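Local coordinates for protein B-agarase (Saccharophagus degradans, PDB 4BQ2) that hydrolyses the beta-1,4 linkages of agarose, acting as a family 50 exo-beta-agarase that degrades the polysaccharide from chain ends, at residues L134-L138 with R139-P143; H669-S672 with Q673-G677; R676-M679 with Y680-Y683; T707-Y711 with D712-Y716; D733-K736 with E737-K741. All blocks are in the same frame, centred on the assembly; numbering follows the deposited sequence.

How the contacts relate
All five contacts are local, so each closes only a turn of its own; they follow one another along the chain, contacts 2 and 3 overlapping at Arg676 and Gly677, and none nests in or crosses another. Contact 1 shapes a loop of the CBM-like domain between strands 110-115 and 150-155. Contact 2 starts helix 673-688, and contact 3 continues along it. Contact 4 turns the loop between strand 693-699 and helix 729-739, and contact 5 lies on that helix. Two ties join distant parts of the chain: contact 1 bonds to contact 4 through Arg139 and Ser140, and Tyr680 of contact 3 packs on Ala734, Ala735 and Val738 of contact 5.

Contact 1 of 5, residues L134-L138 with R139-P143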
loop_
_atom_site.group_PDB
_atom_site.type_symbol
_atom_site.label_atom_id
_atom_site.label_comp_id
_atom_site.label_asym_id
_atom_site.label_seq_id
_atom_site.Cartn_x
_atom_site.Cartn_y
_atom_site.Cartn_z
ATOM N N LEU A 134 -7.437 -10.454 -9.462
ATOM C CA LEU A 134 -8.045 -11.546 -10.209
ATOM C C LEU A 134 -9.126 -10.955 -11.131
ATOM O O LEU A 134 -9.425 -9.746 -11.056
ATOM C CB LEU A 134 -8.604 -12.580 -9.237
ATOM C CG LEU A 134 -7.465 -13.273 -8.476
ATOM C CD1 LEU A 134 -7.867 -13.788 -7.114
ATOM C CD2 LEU A 134 -6.790 -14.370 -9.289
ATOM N N ALA A 135 -9.720 -11.798 -11.973
ATOM C CA ALA A 135 -10.618 -11.345 -13.041
ATOM C C ALA A 135 -11.845 -10.607 -12.514
ATOM O O ALA A 135 -12.374 -9.710 -13.193
ATOM C CB ALA A 135 -11.046 -12.524 -13.914
ATOM N N SER A 136 -12.269 -10.997 -11.308
ATOM C CA SER A 136 -13.381 -10.407 -10.560
ATOM C C SER A 136 -13.203 -8.923 -10.212
ATOM O O SER A 136 -14.183 -8.232 -9.886
ATOM C CB SER A 136 -13.490 -11.150 -9.247
ATOM O OG SER A 136 -12.260 -11.002 -8.533
ATOM N N GLY A 137 -11.955 -8.447 -10.229
ATOM C CA GLY A 137 -11.658 -7.093 -9.760
ATOM C C GLY A 137 -11.473 -7.013 -8.256
ATOM O O GLY A 137 -11.540 -5.915 -7.675
ATOM N N LEU A 138 -11.228 -8.169 -7.644
ATOM C CA LEU A 138 -10.821 -8.285 -6.251
ATOM C C LEU A 138 -9.332 -8.645 -6.223
ATOM O O LEU A 138 -8.893 -9.455 -7.049
ATOM C CB LEU A 138 -11.616 -9.403 -5.589
ATOM C CG LEU A 138 -13.000 -9.005 -5.042
ATOM C CD1 LEU A 138 -13.952 -8.615 -6.155
ATOM C CD2 LEU A 138 -13.540 -10.157 -4.220
ATOM N N ARG A 139 -8.555 -8.041 -5.306
ATOM C CA ARG A 139 -7.123 -8.346 -5.209
ATOM C C ARG A 139 -6.932 -9.806 -4.834
ATOM O O ARG A 139 -6.003 -10.446 -5.280
ATOM C CB ARG A 139 -6.402 -7.445 -4.173
ATOM C CG ARG A 139 -4.872 -7.609 -4.202
ATOM C CD ARG A 139 -4.325 -7.343 -5.610
ATOM N NE ARG A 139 -4.811 -6.058 -6.146
ATOM C CZ ARG A 139 -4.168 -4.898 -6.068
ATOM N NH1 ARG A 139 -2.953 -4.826 -5.508
ATOM N NH2 ARG A 139 -4.725 -3.806 -6.587
ATOM N N SER A 140 -7.828 -10.318 -3.998
ATOM C CA SER A 140 -7.916 -11.737 -3.745
ATOM C C SER A 140 -9.387 -12.077 -3.608
ATOM O O SER A 140 -10.212 -11.260 -3.126
ATOM C CB SER A 140 -7.151 -12.135 -2.482
ATOM O OG SER A 140 -6.698 -13.476 -2.581
ATOM N N ASN A 141 -9.703 -13.291 -4.037
ATOM C CA ASN A 141 -11.064 -13.749 -4.140
ATOM C C ASN A 141 -11.501 -14.520 -2.941
ATOM O O ASN A 141 -10.675 -15.088 -2.211
ATOM C CB ASN A 141 -11.209 -14.662 -5.391
ATOM C CG ASN A 141 -11.529 -13.882 -6.649
ATOM O OD1 ASN A 141 -11.870 -12.697 -6.588
ATOM N ND2 ASN A 141 -11.411 -14.533 -7.808
ATOM N N PRO A 142 -12.833 -14.629 -2.766
ATOM C CA PRO A 142 -13.299 -15.648 -1.838
ATOM C C PRO A 142 -12.854 -16.998 -2.387
ATOM O O PRO A 142 -12.585 -17.101 -3.581
ATOM C CB PRO A 142 -14.838 -15.507 -1.873
ATOM C CG PRO A 142 -15.147 -14.695 -3.077
ATOM C CD PRO A 142 -13.926 -13.892 -3.429
ATOM N N PRO A 143 -12.768 -18.027 -1.541
ATOM C CA PRO A 143 -12.316 -19.318 -2.091
ATOM C C PRO A 143 -13.288 -19.873 -3.141
ATOM O O PRO A 143 -14.476 -19.556 -3.102
ATOM C CB PRO A 143 -12.261 -20.227 -0.855
ATOM C CG PRO A 143 -13.054 -19.538 0.191
ATOM C CD PRO A 143 -12.907 -18.071 -0.079
HETATM O O HOH W 1 -11.886 -13.967 -10.449
#
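An ST turn at Ser136, set on a type I beta turn from Leu134 to Gly137, meets the amide of Asn141 where the chain comes back past it. Ser136 OG donates to Asn141 OD1 at 2.6 Å, arriving in the carbonyl plane on a lone pair with a C=O...O angle of 129°. The same hydroxyl accepts from the backbone N of Leu138 at 3.1 Å, the bond that defines the ST turn. With OG between the backbone N and the carbonyl carbon (chi1 60°), serine is short enough to serve both partners at once. The other end of the amide is held as well: Asn141 ND2 gives a hydrogen to a water at 2.7 Å, which also accepts from Ser136 N, and to the carboxylate of Asp120. Asparagine suits this place because its donor and acceptor are both used, which fixes the rotation of the amide. The whole lies in the long loop between strands 110-115 and 150-155 of the CBM-like domain. Leu134 CD1 comes against the Asn141 side chain, 3.7 Å from ND2, and the methyl CD2 of Leu138 packs at 3.8 Å on Pro142 CD, the two side chains crossing nearly at right angles. Gly137 has a positive phi, at which any side chain would collide with the carbonyl O of Ser136, so glycine suits the place. Arg139 sends its guanidinium away from this turn to the carbonyl O of Asp712, and Ser140 OG pairs with the backbone N of Trp154 on strand 150-155.

Contact 2 of 5, residues H669-S672 with Q673-G677; sequences HAAS and QADRG
Asp675 OD2 is gripped by two donors, the backbone N of Ala671 and the hydroxyl of Ser83. The first bond, Ala671 N to Asp675 OD2, is 2.8 Å long and nearly straight at 162°, and it uses the anti lone pair of the oxygen. It forms at the N-terminus of helix 673-688, where Ser672 is the N-cap. The hydroxyl of Ser672 accepts from Asp675 N at 3.1 Å, a capping bond that gives a partner to an amide in the first turn. A chi1 of 73° sets OG between the backbone N and the carbonyl carbon of Ser672, from where it reaches forward over the turn. Serine, short and able to accept, is well fitted to this role. Its carbonyl opens the helical bonding as well, with Ser672 O taking Arg676 N at 2.8 Å. Asp675 thus gives its backbone to the cap and its carboxylate to the approaching loop; a negative group here is probably also stabilised by the dipole of the helix. Small Ala670 fits closely behind, its CB 3.5 Å from Asp675 OD2. The guanidinium of Arg676 bonds to the carbonyls of Ile655 and Gly719 and makes a cation-pi contact with Tyr728. Its aliphatic root remains at the turn, with Arg676 CG lying 3.8 Å from Ala670 CB.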
loop_
_atom_site.group_PDB
_atom_site.type_symbol
_atom_site.label_atom_id
_atom_site.label_comp_id
_atom_site.label_asym_id
_atom_site.label_seq_id
_atom_site.Cartn_x
_atom_site.Cartn_y
_atom_site.Cartn_z
ATOM N N HIS A 669 0.102 -9.231 7.517
ATOM C CA HIS A 669 -1.001 -10.112 7.970
ATOM C C HIS A 669 -0.865 -10.487 9.451
ATOM O O HIS A 669 0.233 -10.832 9.920
ATOM C CB HIS A 669 -1.035 -11.421 7.133
ATOM C CG HIS A 669 -1.172 -11.218 5.646
ATOM N ND1 HIS A 669 -1.105 -12.263 4.751
ATOM C CD2 HIS A 669 -1.358 -10.098 4.903
ATOM C CE1 HIS A 669 -1.259 -11.801 3.517
ATOM N NE2 HIS A 669 -1.408 -10.487 3.584
ATOM N N ALA A 670 -1.993 -10.458 10.158
ATOM C CA ALA A 670 -2.099 -10.878 11.542
ATOM C C ALA A 670 -3.078 -12.040 11.626
ATOM O O ALA A 670 -3.857 -12.277 10.684
ATOM C CB ALA A 670 -2.597 -9.722 12.412
ATOM N N ALA A 671 -3.060 -12.721 12.764
ATOM C CA ALA A 671 -3.836 -13.959 12.978
ATOM C C ALA A 671 -5.269 -13.663 13.357
ATOM O O ALA A 671 -6.122 -14.546 13.259
ATOM C CB ALA A 671 -3.190 -14.793 14.067
ATOM N N SER A 672 -5.529 -12.421 13.786
ATOM C CA SER A 672 -6.803 -12.021 14.399
ATOM C C SER A 672 -6.779 -10.543 14.657
ATOM O O SER A 672 -5.677 -9.917 14.588
ATOM C CB SER A 672 -7.009 -12.748 15.747
ATOM O OG SER A 672 -6.167 -12.232 16.759
ATOM N N GLN A 673 -7.943 -9.970 15.010
ATOM C CA GLN A 673 -7.980 -8.532 15.326
ATOM C C GLN A 673 -7.059 -8.210 16.486
ATOM O O GLN A 673 -6.364 -7.190 16.455
ATOM C CB GLN A 673 -9.426 -8.053 15.648
ATOM C CG GLN A 673 -10.359 -8.094 14.441
ATOM C CD GLN A 673 -9.788 -7.362 13.270
ATOM O OE1 GLN A 673 -9.767 -7.874 12.116
ATOM N NE2 GLN A 673 -9.268 -6.186 13.537
ATOM N N ALA A 674 -7.031 -9.070 17.513
ATOM C CA ALA A 674 -6.109 -8.842 18.650
ATOM C C ALA A 674 -4.652 -8.878 18.224
ATOM O O ALA A 674 -3.827 -8.069 18.684
ATOM C CB ALA A 674 -6.334 -9.829 19.790
ATOM N N ASP A 675 -4.321 -9.844 17.376
ATOM C CA ASP A 675 -2.951 -9.907 16.845
ATOM C C ASP A 675 -2.654 -8.661 15.980
ATOM O O ASP A 675 -1.520 -8.175 15.977
ATOM C CB ASP A 675 -2.778 -11.216 16.073
ATOM C CG ASP A 675 -1.305 -11.515 15.698
ATOM O OD1 ASP A 675 -0.403 -11.264 16.499
ATOM O OD2 ASP A 675 -1.063 -12.009 14.582
ATOM N N ARG A 676 -3.650 -8.137 15.258
ATOM C CA ARG A 676 -3.458 -6.886 14.502
ATOM C C ARG A 676 -2.996 -5.803 15.455
ATOM O O ARG A 676 -2.039 -5.060 15.142
ATOM C CB ARG A 676 -4.746 -6.363 13.848
ATOM C CG ARG A 676 -5.199 -6.998 12.553
ATOM C CD ARG A 676 -6.488 -6.255 12.161
ATOM N NE ARG A 676 -6.304 -5.062 11.329
ATOM C CZ ARG A 676 -7.173 -4.055 11.205
ATOM N NH1 ARG A 676 -8.325 -4.056 11.882
ATOM N NH2 ARG A 676 -6.924 -3.061 10.343
ATOM N N GLY A 677 -3.660 -5.737 16.618
ATOM C CA GLY A 677 -3.320 -4.742 17.652
ATOM C C GLY A 677 -1.910 -4.914 18.206
ATOM O O GLY A 677 -1.131 -3.936 18.341
#

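Contact 3 of 5, residues R676-M679 with Y680-Y683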
loop_
_atom_site.group_PDB
_atom_site.type_symbol
_atom_site.label_atom_id
_atom_site.label_comp_id
_atom_site.label_asym_id
_atom_site.label_seq_id
_atom_site.Cartn_x
_atom_site.Cartn_y
_atom_site.Cartn_z
ATOM N N ARG A 676 -3.650 -8.137 15.258
ATOM C CA ARG A 676 -3.458 -6.886 14.502
ATOM C C ARG A 676 -2.996 -5.803 15.455
ATOM O O ARG A 676 -2.039 -5.060 15.142
ATOM C CB ARG A 676 -4.746 -6.363 13.848
ATOM C CG ARG A 676 -5.199 -6.998 12.553
ATOM C CD ARG A 676 -6.488 -6.255 12.161
ATOM N NE ARG A 676 -6.304 -5.062 11.329
ATOM C CZ ARG A 676 -7.173 -4.055 11.205
ATOM N NH1 ARG A 676 -8.325 -4.056 11.882
ATOM N NH2 ARG A 676 -6.924 -3.061 10.343
ATOM N N GLY A 677 -3.660 -5.737 16.618
ATOM C CA GLY A 677 -3.320 -4.742 17.652
ATOM C C GLY A 677 -1.910 -4.914 18.206
ATOM O O GLY A 677 -1.131 -3.936 18.341
ATOM N N GLU A 678 -1.548 -6.160 18.522
ATOM C CA GLU A 678 -0.151 -6.437 18.921
ATOM C C GLU A 678 0.896 -6.042 17.881
ATOM O O GLU A 678 1.889 -5.395 18.205
ATOM C CB GLU A 678 -0.001 -7.916 19.290
ATOM C CG GLU A 678 -0.742 -8.242 20.590
ATOM C CD GLU A 678 -0.208 -7.460 21.790
ATOM O OE1 GLU A 678 1.024 -7.230 21.858
ATOM O OE2 GLU A 678 -1.008 -7.061 22.681
ATOM N N MET A 679 0.658 -6.399 16.623
ATOM C CA MET A 679 1.579 -6.059 15.558
ATOM C C MET A 679 1.664 -4.539 15.339
ATOM O O MET A 679 2.734 -4.024 15.004
ATOM C CB MET A 679 1.212 -6.805 14.288
ATOM C CG MET A 679 1.417 -8.343 14.473
ATOM S SD MET A 679 0.994 -9.303 13.010
ATOM C CE MET A 679 2.116 -8.687 11.751
ATOM N N TYR A 680 0.557 -3.833 15.537
ATOM C CA TYR A 680 0.575 -2.354 15.450
ATOM C C TYR A 680 1.546 -1.770 16.479
ATOM O O TYR A 680 2.365 -0.885 16.173
ATOM C CB TYR A 680 -0.817 -1.784 15.700
ATOM C CG TYR A 680 -0.883 -0.263 15.744
ATOM C CD1 TYR A 680 -0.634 0.452 16.914
ATOM C CD2 TYR A 680 -1.265 0.449 14.607
ATOM C CE1 TYR A 680 -0.719 1.836 16.935
ATOM C CE2 TYR A 680 -1.367 1.829 14.617
ATOM C CZ TYR A 680 -1.080 2.510 15.772
ATOM O OH TYR A 680 -1.208 3.875 15.755
ATOM N N LYS A 681 1.423 -2.243 17.707
ATOM C CA LYS A 681 2.296 -1.815 18.787
ATOM C C LYS A 681 3.782 -2.088 18.515
ATOM O O LYS A 681 4.646 -1.245 18.814
ATOM C CB LYS A 681 1.825 -2.420 20.109
ATOM C CG LYS A 681 0.515 -1.781 20.598
ATOM C CD LYS A 681 0.113 -2.260 21.981
ATOM C CE LYS A 681 -0.208 -3.747 22.015
ATOM N NZ LYS A 681 -0.941 -3.995 23.265
ATOM N N ASP A 682 4.067 -3.231 17.901
ATOM C CA ASP A 682 5.444 -3.576 17.531
ATOM C C ASP A 682 5.984 -2.661 16.454
ATOM O O ASP A 682 7.132 -2.192 16.547
ATOM C CB ASP A 682 5.567 -5.008 16.995
ATOM C CG ASP A 682 5.387 -6.095 18.073
ATOM O OD1 ASP A 682 5.424 -5.855 19.300
ATOM O OD2 ASP A 682 5.184 -7.239 17.646
ATOM N N TYR A 683 5.176 -2.423 15.417
ATOM C CA TYR A 683 5.584 -1.511 14.387
ATOM C C TYR A 683 5.887 -0.119 14.944
ATOM O O TYR A 683 6.945 0.454 14.667
ATOM C CB TYR A 683 4.507 -1.382 13.294
ATOM C CG TYR A 683 4.987 -0.663 12.065
ATOM C CD1 TYR A 683 5.066 0.759 12.020
ATOM C CD2 TYR A 683 5.338 -1.371 10.930
ATOM C CE1 TYR A 683 5.520 1.417 10.870
ATOM C CE2 TYR A 683 5.761 -0.722 9.791
ATOM C CZ TYR A 683 5.870 0.682 9.774
ATOM O OH TYR A 683 6.281 1.336 8.611
HETATM O O HOH W 2 3.003 -5.538 21.272
#
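Glu678 overlaps the CE-NZ end of Lys681, three residues on along helix 673-688. The two side chains run obliquely to each other and close a salt bridge, Glu678 OE2 to Lys681 NZ, at 3.1 Å. The ammonium comes from above the carboxylate plane, 48° out of it. Both chains have to fold to meet: glutamate bends at chi2 (-61°) and lysine at chi3 (-65°), a compact pair on the outer face of the helix, where long, charged residues are at home. The other carboxylate oxygen looks to the next turn through a water, which lies 2.7 Å from Glu678 OE1 and 3.1 Å from Asp682 OD1. Asp682 has a further partner in His178, on its OD2. Beneath these groups runs the regular helical backbone, in which Asp682 N bonds to Glu678 O and Tyr683 N to Met679 O. The inner face carries the large side chains. Tyr680 lies against helix 729-739, while Tyr683 stacks on Phe653 and bonds through its hydroxyl to the carbonyl of Ser628. Met679 turns its flexible thioether toward Ile668 and Ala670 in the loop before the helix. Gly677 has no side chain where helix 729-739 comes close, and its carbonyl meets the methyl of Ala734 there; within the contact, Gly677 O lies 3.4 Å from Tyr680 CB.

Contact 4 of 5, residues T707-Y711 with D712-Y716. With GOL (glycerol), chain I.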
loop_
_atom_site.group_PDB
_atom_site.type_symbol
_atom_site.label_atom_id
_atom_site.label_comp_id
_atom_site.label_asym_id
_atom_site.label_seq_id
_atom_site.Cartn_x
_atom_site.Cartn_y
_atom_site.Cartn_z
ATOM N N THR A 707 -15.438 -5.923 -2.042
ATOM C CA THR A 707 -15.349 -6.262 -3.452
ATOM C C THR A 707 -14.412 -5.342 -4.209
ATOM O O THR A 707 -14.484 -5.250 -5.446
ATOM C CB THR A 707 -16.740 -6.226 -4.116
ATOM O OG1 THR A 707 -17.389 -4.967 -3.838
ATOM C CG2 THR A 707 -17.570 -7.393 -3.579
ATOM N N GLY A 708 -13.503 -4.705 -3.479
ATOM C CA GLY A 708 -12.511 -3.830 -4.100
ATOM C C GLY A 708 -12.846 -2.353 -4.201
ATOM O O GLY A 708 -13.935 -1.969 -4.611
ATOM N N ARG A 709 -11.886 -1.493 -3.855
ATOM C CA ARG A 709 -12.080 -0.066 -4.120
ATOM C C ARG A 709 -12.105 0.113 -5.641
ATOM O O ARG A 709 -11.425 -0.606 -6.365
ATOM C CB ARG A 709 -10.986 0.795 -3.464
ATOM C CG ARG A 709 -9.590 0.628 -4.079
ATOM C CD ARG A 709 -8.543 1.452 -3.315
ATOM N NE ARG A 709 -7.202 1.276 -3.869
ATOM C CZ ARG A 709 -6.143 2.006 -3.526
ATOM N NH1 ARG A 709 -6.267 2.937 -2.568
ATOM N NH2 ARG A 709 -4.969 1.788 -4.127
ATOM N N ALA A 710 -12.936 1.031 -6.111
ATOM C CA ALA A 710 -13.123 1.269 -7.553
ATOM C C ALA A 710 -11.796 1.496 -8.329
ATOM O O ALA A 710 -11.626 1.025 -9.465
ATOM C CB ALA A 710 -14.106 2.434 -7.752
ATOM N N TYR A 711 -10.837 2.193 -7.716
ATOM C CA TYR A 711 -9.585 2.512 -8.398
ATOM C C TYR A 711 -8.810 1.283 -8.883
ATOM O O TYR A 711 -8.365 1.260 -10.009
ATOM C CB TYR A 711 -8.692 3.362 -7.475
ATOM C CG TYR A 711 -7.353 3.839 -8.049
ATOM C CD1 TYR A 711 -7.276 4.446 -9.318
ATOM C CD2 TYR A 711 -6.189 3.766 -7.274
ATOM C CE1 TYR A 711 -6.074 4.954 -9.799
ATOM C CE2 TYR A 711 -4.978 4.258 -7.744
ATOM C CZ TYR A 711 -4.921 4.836 -9.004
ATOM O OH TYR A 711 -3.708 5.299 -9.468
ATOM N N ASP A 712 -8.644 0.264 -8.046
ATOM C CA ASP A 712 -7.727 -0.801 -8.434
ATOM C C ASP A 712 -7.985 -2.158 -7.792
ATOM O O ASP A 712 -7.123 -3.047 -7.878
ATOM C CB ASP A 712 -6.290 -0.341 -8.116
ATOM C CG ASP A 712 -6.019 -0.323 -6.631
ATOM O OD1 ASP A 712 -7.000 -0.517 -5.849
ATOM O OD2 ASP A 712 -4.829 -0.143 -6.254
ATOM N N GLY A 713 -9.120 -2.298 -7.086
ATOM C CA GLY A 713 -9.544 -3.588 -6.526
ATOM C C GLY A 713 -8.937 -3.986 -5.187
ATOM O O GLY A 713 -9.224 -5.071 -4.673
ATOM N N GLU A 714 -8.079 -3.148 -4.602
ATOM C CA GLU A 714 -7.642 -3.451 -3.230
ATOM C C GLU A 714 -8.903 -3.611 -2.357
ATOM O O GLU A 714 -9.810 -2.745 -2.383
ATOM C CB GLU A 714 -6.738 -2.345 -2.651
ATOM C CG GLU A 714 -5.338 -2.273 -3.279
ATOM C CD GLU A 714 -4.453 -1.225 -2.625
ATOM O OE1 GLU A 714 -4.860 -0.643 -1.580
ATOM O OE2 GLU A 714 -3.327 -0.996 -3.139
ATOM N N ASN A 715 -8.933 -4.697 -1.589
ATOM C CA ASN A 715 -10.100 -5.119 -0.819
ATOM C C ASN A 715 -9.699 -5.537 0.578
ATOM O O ASN A 715 -10.079 -6.610 1.049
ATOM C CB ASN A 715 -10.867 -6.267 -1.557
ATOM C CG ASN A 715 -10.023 -7.536 -1.766
ATOM O OD1 ASN A 715 -8.785 -7.512 -1.696
ATOM N ND2 ASN A 715 -10.705 -8.664 -2.000
ATOM N N TYR A 716 -8.913 -4.688 1.247
ATOM C CA TYR A 716 -8.199 -5.076 2.455
ATOM C C TYR A 716 -8.831 -4.701 3.801
ATOM O O TYR A 716 -9.489 -3.667 3.922
ATOM C CB TYR A 716 -6.813 -4.376 2.434
ATOM C CG TYR A 716 -5.901 -4.605 1.238
ATOM C CD1 TYR A 716 -5.976 -5.779 0.465
ATOM C CD2 TYR A 716 -4.898 -3.674 0.926
ATOM C CE1 TYR A 716 -5.131 -5.991 -0.608
ATOM C CE2 TYR A 716 -4.016 -3.888 -0.129
ATOM C CZ TYR A 716 -4.123 -5.040 -0.889
ATOM O OH TYR A 716 -3.242 -5.258 -1.942
HETATM C C1 GOL I . -2.564 1.820 -1.405
HETATM O O1 GOL I . -2.235 1.277 -2.702
HETATM C C2 GOL I . -1.536 1.297 -0.391
HETATM O O2 GOL I . -0.230 1.673 -0.853
HETATM C C3 GOL I . -1.618 -0.237 -0.288
HETATM O O3 GOL I . -2.860 -0.553 0.339
#
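Arg709 grips Asp712 side-on in the tightly packed half of this turn, NE reaching OD1 at 2.7 Å and NH2 reaching OD2 at 2.9 Å. Both oxygens lie in the guanidinium plane, although the carboxylate itself is turned 46° from it. Asp712 OD1 also accepts Glu714 N at 3.1 Å from the opposite face of the carboxylate, forming an Asx turn. The backbones close in too: Arg709 N bonds to Glu714 O at 2.8 Å, and Gly708 and Gly713 pass with no side chain between them. Glu714 OE1 sits 3.4 Å above the centre of the guanidinium, with Tyr711 CD2 3.8 Å from the opposite face, near its rim. Arg709 NH2 and Glu714 OE2 attract by charge alone. The looser side is held by a small molecule: glycerol, probably from the crystallisation liquor, gives hydrogen bonds from O3 and O1 to the two oxygens of the partly exposed Glu714. The same glycerol bonds Glu652 on strand 648-652, so this loop, after strand 693-699, probably borders a pocket in the probable (beta/alpha)8 barrel. Thr296 of strand 296-301 and Arg341 of helix 339-342 bond to its start, and helix 729-739 follows.

Contact 5 of 5, residues D733-K736 with E737-K741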
loop_
_atom_site.group_PDB
_atom_site.type_symbol
_atom_site.label_atom_id
_atom_site.label_comp_id
_atom_site.label_asym_id
_atom_site.label_seq_id
_atom_site.Cartn_x
_atom_site.Cartn_y
_atom_site.Cartn_z
ATOM N N ASP A 733 -7.454 0.341 21.026
ATOM C CA ASP A 733 -6.632 0.120 22.195
ATOM C C ASP A 733 -5.149 0.210 21.872
ATOM O O ASP A 733 -4.406 0.855 22.619
ATOM C CB ASP A 733 -6.961 -1.203 22.843
ATOM C CG ASP A 733 -6.347 -1.314 24.188
ATOM O OD1 ASP A 733 -6.901 -0.728 25.116
ATOM O OD2 ASP A 733 -5.282 -1.936 24.300
ATOM N N ALA A 734 -4.729 -0.394 20.746
ATOM C CA ALA A 734 -3.312 -0.381 20.360
ATOM C C ALA A 734 -2.856 1.044 20.108
ATOM O O ALA A 734 -1.781 1.438 20.547
ATOM C CB ALA A 734 -3.068 -1.273 19.137
ATOM N N ALA A 735 -3.693 1.829 19.442
ATOM C CA ALA A 735 -3.368 3.229 19.185
ATOM C C ALA A 735 -3.258 4.028 20.484
ATOM O O ALA A 735 -2.306 4.805 20.656
ATOM C CB ALA A 735 -4.373 3.857 18.215
ATOM N N LYS A 736 -4.180 3.818 21.408
ATOM C CA LYS A 736 -4.109 4.547 22.678
ATOM C C LYS A 736 -2.867 4.202 23.492
ATOM O O LYS A 736 -2.276 5.088 24.116
ATOM C CB LYS A 736 -5.372 4.364 23.531
ATOM C CG LYS A 736 -6.636 4.949 22.919
ATOM C CD LYS A 736 -7.774 4.771 23.926
ATOM C CE LYS A 736 -9.056 5.445 23.508
ATOM N NZ LYS A 736 -9.938 5.590 24.726
ATOM N N GLU A 737 -2.470 2.929 23.481
ATOM C CA GLU A 737 -1.279 2.488 24.217
ATOM C C GLU A 737 -0.019 3.153 23.689
ATOM O O GLU A 737 0.847 3.614 24.459
ATOM C CB GLU A 737 -1.142 0.953 24.136
ATOM C CG GLU A 737 -2.178 0.186 24.991
ATOM C CD GLU A 737 -1.790 0.071 26.483
ATOM O OE1 GLU A 737 -0.572 -0.011 26.763
ATOM O OE2 GLU A 737 -2.689 0.047 27.373
ATOM N N VAL A 738 0.095 3.200 22.362
ATOM C CA VAL A 738 1.245 3.825 21.716
ATOM C C VAL A 738 1.212 5.337 21.909
ATOM O O VAL A 738 2.245 5.964 22.262
ATOM C CB VAL A 738 1.247 3.500 20.197
ATOM C CG1 VAL A 738 2.260 4.395 19.446
ATOM C CG2 VAL A 738 1.582 2.016 19.970
ATOM N N ASN A 739 0.039 5.929 21.654
ATOM C CA ASN A 739 -0.087 7.379 21.718
ATOM C C ASN A 739 0.103 7.941 23.135
ATOM O O ASN A 739 0.536 9.089 23.307
ATOM C CB ASN A 739 -1.440 7.819 21.145
ATOM C CG ASN A 739 -1.495 7.721 19.626
ATOM O OD1 ASN A 739 -0.456 7.729 18.955
ATOM N ND2 ASN A 739 -2.716 7.611 19.078
ATOM N N ALA A 740 -0.216 7.146 24.149
ATOM C CA ALA A 740 -0.019 7.610 25.527
ATOM C C ALA A 740 1.467 7.676 25.903
ATOM O O ALA A 740 1.820 8.325 26.892
ATOM C CB ALA A 740 -0.839 6.790 26.532
ATOM N N LYS A 741 2.334 7.062 25.091
ATOM C CA LYS A 741 3.753 6.989 25.403
ATOM C C LYS A 741 4.725 7.536 24.344
ATOM O O LYS A 741 5.938 7.514 24.566
ATOM C CB LYS A 741 4.117 5.541 25.761
ATOM C CG LYS A 741 4.360 4.628 24.566
ATOM C CD LYS A 741 4.387 3.188 25.073
ATOM C CE LYS A 741 5.283 2.325 24.217
ATOM N NZ LYS A 741 5.172 0.889 24.601
HETATM O O HOH W 3 -5.569 0.222 27.293
#
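The carboxylates of Asp733 and Glu737 lie side by side, pointing the same way with their planes 33° apart. One water bridges them, giving hydrogens to Asp733 OD1 at 2.7 Å and to Glu737 OE2 at 2.9 Å. It eases a meeting of like charges, for Asp733 OD2 and Glu737 OE2 are 4.5 Å apart, which may raise the proton affinity of one of them. The approach follows from the torsions: a chi1 of -73° puts Glu737 CG 3.8 Å from Asp733 OD2, and the bend at chi2 (-82°) then turns the carboxylate alongside that of Asp733. Both residues stand on the exposed side of helix 729-739, one turn apart, where acidic groups can be solvated. The backbone beneath is a regular alpha helix, with Glu737 N bonding to Asp733 O and Asn739 N to Ala735 O. On the buried side the residues are small: Ala734 and Val738 give an apolar surface against which Tyr680 of helix 673-688 packs, and Ala735 faces Phe412 and Phe720. Asn739 CG lies 3.2 Å from Ala735 O, but the polar atoms of this amide serve other partners, ND2 the carbonyl of Trp410 and OD1 the hydroxyl of Thr284 on strand 280-287. Beyond it, Lys741 N bonds back to Val738 O at 3.0 Å, and Lys741 is the N-cap of helix 742-746.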